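Local coordinates for protein light Chain (Clostridium botulinum, PDB 6BVD) that is the zinc metalloprotease domain of a mosaic botulinum neurotoxin and probably cleaves a SNARE protein of the nerve terminal, at residues M42-I47 with E112-I117. Residues are numbered along the deposited sequence; the frame is centred on the assembly and turned at random. Where two conformers were deposited one is given.
Sequences MDNVWI and EIKNAI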
ATOM      1  N   MET A  42      13.403   5.661   7.023  1.00 21.67           N
ATOM      2  CA  MET A  42      12.609   6.117   8.173  1.00 19.95           C
ATOM      3  C   MET A  42      13.564   6.793   9.091  1.00 22.78           C
ATOM      4  O   MET A  42      14.789   6.600   8.932  1.00 20.76           O
ATOM      5  CB  MET A  42      11.871   4.954   8.910  1.00 22.45           C
ATOM      6  CG  MET A  42      12.798   3.776   9.319  1.00 32.30           C
ATOM      7  SD  MET A  42      11.984   2.566  10.447  1.00 24.56           S
ATOM      8  CE  MET A  42      12.086   3.466  11.975  1.00 21.19           C
ATOM      9  N   ASP A  43      13.073   7.564  10.069  1.00 22.22           N
ATOM     10  CA  ASP A  43      13.983   8.260  10.999  0.54 20.53           C
ATOM     11  C   ASP A  43      15.049   7.313  11.584  1.00 25.79           C
ATOM     12  O   ASP A  43      14.714   6.279  12.197  1.00 21.35           O
ATOM     13  CB  ASP A  43      13.220   8.898  12.154  0.54 22.93           C
ATOM     14  CG  ASP A  43      12.477  10.173  11.762  0.54 24.93           C
ATOM     15  OD1 ASP A  43      12.707  10.738  10.674  0.54 25.91           O
ATOM     16  OD2 ASP A  43      11.659  10.619  12.579  0.54 33.07           O
ATOM     17  N   ASN A  44      16.332   7.696  11.423  1.00 21.93           N
ATOM     18  CA  ASN A  44      17.504   6.979  11.915  1.00 20.82           C
ATOM     19  C   ASN A  44      17.856   5.696  11.142  1.00 15.53           C
ATOM     20  O   ASN A  44      18.689   4.931  11.580  1.00 20.81           O
ATOM     21  CB  ASN A  44      17.381   6.651  13.426  1.00 22.81           C
ATOM     22  CG  ASN A  44      17.363   7.907  14.302  1.00 31.47           C
ATOM     23  OD1 ASN A  44      17.983   8.905  13.952  1.00 21.15           O
ATOM     24  ND2 ASN A  44      16.620   7.871  15.418  1.00 22.65           N
ATOM     25  N   VAL A  45      17.254   5.460  10.000  1.00 19.13           N
ATOM     26  CA  VAL A  45      17.602   4.261   9.220  1.00 21.09           C
ATOM     27  C   VAL A  45      17.955   4.683   7.803  1.00 21.90           C
ATOM     28  O   VAL A  45      17.148   5.305   7.082  1.00 22.38           O
ATOM     29  CB  VAL A  45      16.431   3.208   9.178  1.00 22.32           C
ATOM     30  CG1 VAL A  45      16.874   1.953   8.456  1.00 20.88           C
ATOM     31  CG2 VAL A  45      15.989   2.850  10.570  1.00 16.57           C
ATOM     32  N   TRP A  46      19.166   4.339   7.391  1.00 20.23           N
ATOM     33  CA  TRP A  46      19.650   4.709   6.064  1.00 19.13           C
ATOM     34  C   TRP A  46      19.854   3.489   5.233  1.00 19.84           C
ATOM     35  O   TRP A  46      20.336   2.465   5.738  1.00 24.20           O
ATOM     36  CB  TRP A  46      21.001   5.484   6.156  1.00 18.63           C
ATOM     37  CG  TRP A  46      20.801   6.811   6.778  1.00 24.52           C
ATOM     38  CD1 TRP A  46      20.788   7.091   8.097  1.00 15.53           C
ATOM     39  CD2 TRP A  46      20.511   8.044   6.086  1.00 20.75           C
ATOM     40  NE1 TRP A  46      20.523   8.445   8.282  1.00 21.15           N
ATOM     41  CE2 TRP A  46      20.346   9.043   7.065  1.00 21.26           C
ATOM     42  CE3 TRP A  46      20.384   8.394   4.734  1.00 26.79           C
ATOM     43  CZ2 TRP A  46      20.081  10.402   6.734  1.00 19.75           C
ATOM     44  CZ3 TRP A  46      20.106   9.750   4.400  1.00 31.72           C
ATOM     45  CH2 TRP A  46      19.946  10.721   5.405  1.00 22.02           C
ATOM     46  N   ILE A  47      19.520   3.595   3.956  1.00 22.37           N
ATOM     47  CA  ILE A  47      19.852   2.539   3.006  1.00 22.84           C
ATOM     48  C   ILE A  47      20.917   2.978   2.008  1.00 27.07           C
ATOM     49  O   ILE A  47      20.790   4.041   1.374  1.00 20.93           O
ATOM     50  CB  ILE A  47      18.599   2.080   2.223  1.00 26.74           C
ATOM     51  CG1 ILE A  47      17.527   1.615   3.206  1.00 25.94           C
ATOM     52  CG2 ILE A  47      18.958   0.990   1.168  1.00 15.32           C
ATOM     53  CD1 ILE A  47      16.187   1.310   2.583  1.00 27.07           C
ATOM     54  N   GLU A 112      10.609   0.909  17.891  1.00 17.82           N
ATOM     55  CA  GLU A 112      11.797   0.565  18.658  1.00 23.91           C
ATOM     56  C   GLU A 112      13.070   0.834  17.895  1.00 21.97           C
ATOM     57  O   GLU A 112      14.018   1.364  18.455  1.00 27.25           O
ATOM     58  CB  GLU A 112      11.777  -0.928  19.080  1.00 28.33           C
ATOM     59  CG  GLU A 112      10.774  -1.216  20.161  1.00 35.63           C
ATOM     60  CD  GLU A 112      11.248  -0.744  21.503  1.00 35.62           C
ATOM     61  OE1 GLU A 112      12.456  -0.546  21.666  1.00 35.91           O
ATOM     62  OE2 GLU A 112      10.427  -0.554  22.400  1.00 38.94           O
ATOM     63  N   ILE A 113      13.115   0.438  16.634  1.00 18.43           N
ATOM     64  CA  ILE A 113      14.296   0.670  15.802  1.00 16.84           C
ATOM     65  C   ILE A 113      14.618   2.186  15.689  1.00 29.40           C
ATOM     66  O   ILE A 113      15.780   2.591  15.540  1.00 24.87           O
ATOM     67  CB  ILE A 113      14.107   0.056  14.417  1.00 20.30           C
ATOM     68  CG1 ILE A 113      14.063  -1.489  14.524  1.00 17.97           C
ATOM     69  CG2 ILE A 113      15.257   0.419  13.532  1.00 27.80           C
ATOM     70  CD1 ILE A 113      15.348  -2.099  15.104  1.00 18.96           C
ATOM     71  N   LYS A 114      13.566   3.001  15.695  1.00 18.05           N
ATOM     72  CA  LYS A 114      13.722   4.455  15.603  1.00 22.27           C
ATOM     73  C   LYS A 114      14.205   5.046  16.908  1.00 16.89           C
ATOM     74  O   LYS A 114      15.099   5.889  16.921  1.00 24.48           O
ATOM     75  CB  LYS A 114      12.393   5.092  15.196  1.00 18.76           C
ATOM     76  CG  LYS A 114      12.336   6.626  15.411  1.00 23.27           C
ATOM     77  CD  LYS A 114      10.906   7.134  15.077  1.00 20.59           C
ATOM     78  CE  LYS A 114      10.722   8.613  15.441  1.00 38.24           C
ATOM     79  NZ  LYS A 114       9.321   9.083  15.122  1.00 44.09           N
ATOM     80  N   ASN A 115      13.646   4.570  18.010  1.00 22.14           N
ATOM     81  CA  ASN A 115      13.819   5.202  19.323  1.00 29.16           C
ATOM     82  C   ASN A 115      14.941   4.662  20.218  1.00 21.65           C
ATOM     83  O   ASN A 115      15.317   5.354  21.164  1.00 20.78           O
ATOM     84  CB  ASN A 115      12.506   5.125  20.116  1.00 29.22           C
ATOM     85  CG  ASN A 115      11.405   5.973  19.493  1.00 29.16           C
ATOM     86  OD1 ASN A 115      11.688   7.012  18.892  1.00 32.92           O
ATOM     87  ND2 ASN A 115      10.146   5.545  19.649  1.00 28.68           N
ATOM     88  N   ALA A 116      15.450   3.458  19.953  1.00 17.44           N
ATOM     89  CA  ALA A 116      16.489   2.880  20.850  1.00 20.40           C
ATOM     90  C   ALA A 116      17.878   3.372  20.441  1.00 21.68           C
ATOM     91  O   ALA A 116      18.750   2.590  20.083  1.00 21.16           O
ATOM     92  CB  ALA A 116      16.470   1.354  20.855  1.00 13.51           C
ATOM     93  N   ILE A 117      18.099   4.664  20.540  1.00 19.93           N
ATOM     94  CA  ILE A 117      19.399   5.199  20.130  1.00 19.59           C
ATOM     95  C   ILE A 117      20.578   4.685  21.019  1.00 16.33           C
ATOM     96  O   ILE A 117      20.430   4.447  22.216  1.00 20.17           O
ATOM     97  CB  ILE A 117      19.360   6.712  20.155  1.00 27.88           C
ATOM     98  CG1 ILE A 117      19.253   7.188  21.592  1.00 32.15           C
ATOM     99  CG2 ILE A 117      18.171   7.268  19.285  1.00 24.07           C
ATOM    100  CD1 ILE A 117      19.610   8.670  21.742  1.00 35.46           C
TER
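Asn44 reaches over to the last turn of helix 104-115 and donates one N-H from ND2 to the main-chain O of Lys114, 2.9 Å away. The bond is well formed: the N-H...O angle is 153°, and the acceptor lies almost in the plane of the Asn44 amide. Asn44 occupies the third position of a type II beta turn, closed by Val45 N bonding to Met42 O.

The charged pair is looser. Lys114 sends its CG anti to the backbone N (chi1 165°) and runs on fully extended beside Asp43. In the conformer described, the two side chains point the same way and NZ of Lys114 lies 3.8 Å from Asp43 OD2, a long and tentative salt bridge, since Asp43 was modelled in two conformers. The aliphatic part of Lys114 does much of the touching: its CG, CD and CE pass along Asp43 CB.

Apolar contacts lie on the inner side. The Met42 chain bends at chi3 (-78°) to bring CE within 3.6 Å of Lys114 CB, while Val45 CG2 meets Ile113 CG2 at 3.9 Å.

The contact thus ties the hairpin turn between strands 36-40 and 45-48 to the end of helix 104-115. Phe97 of helix 83-100 packs on Met42, and Val233 of the zinc-binding helix 222-237 on Ile113.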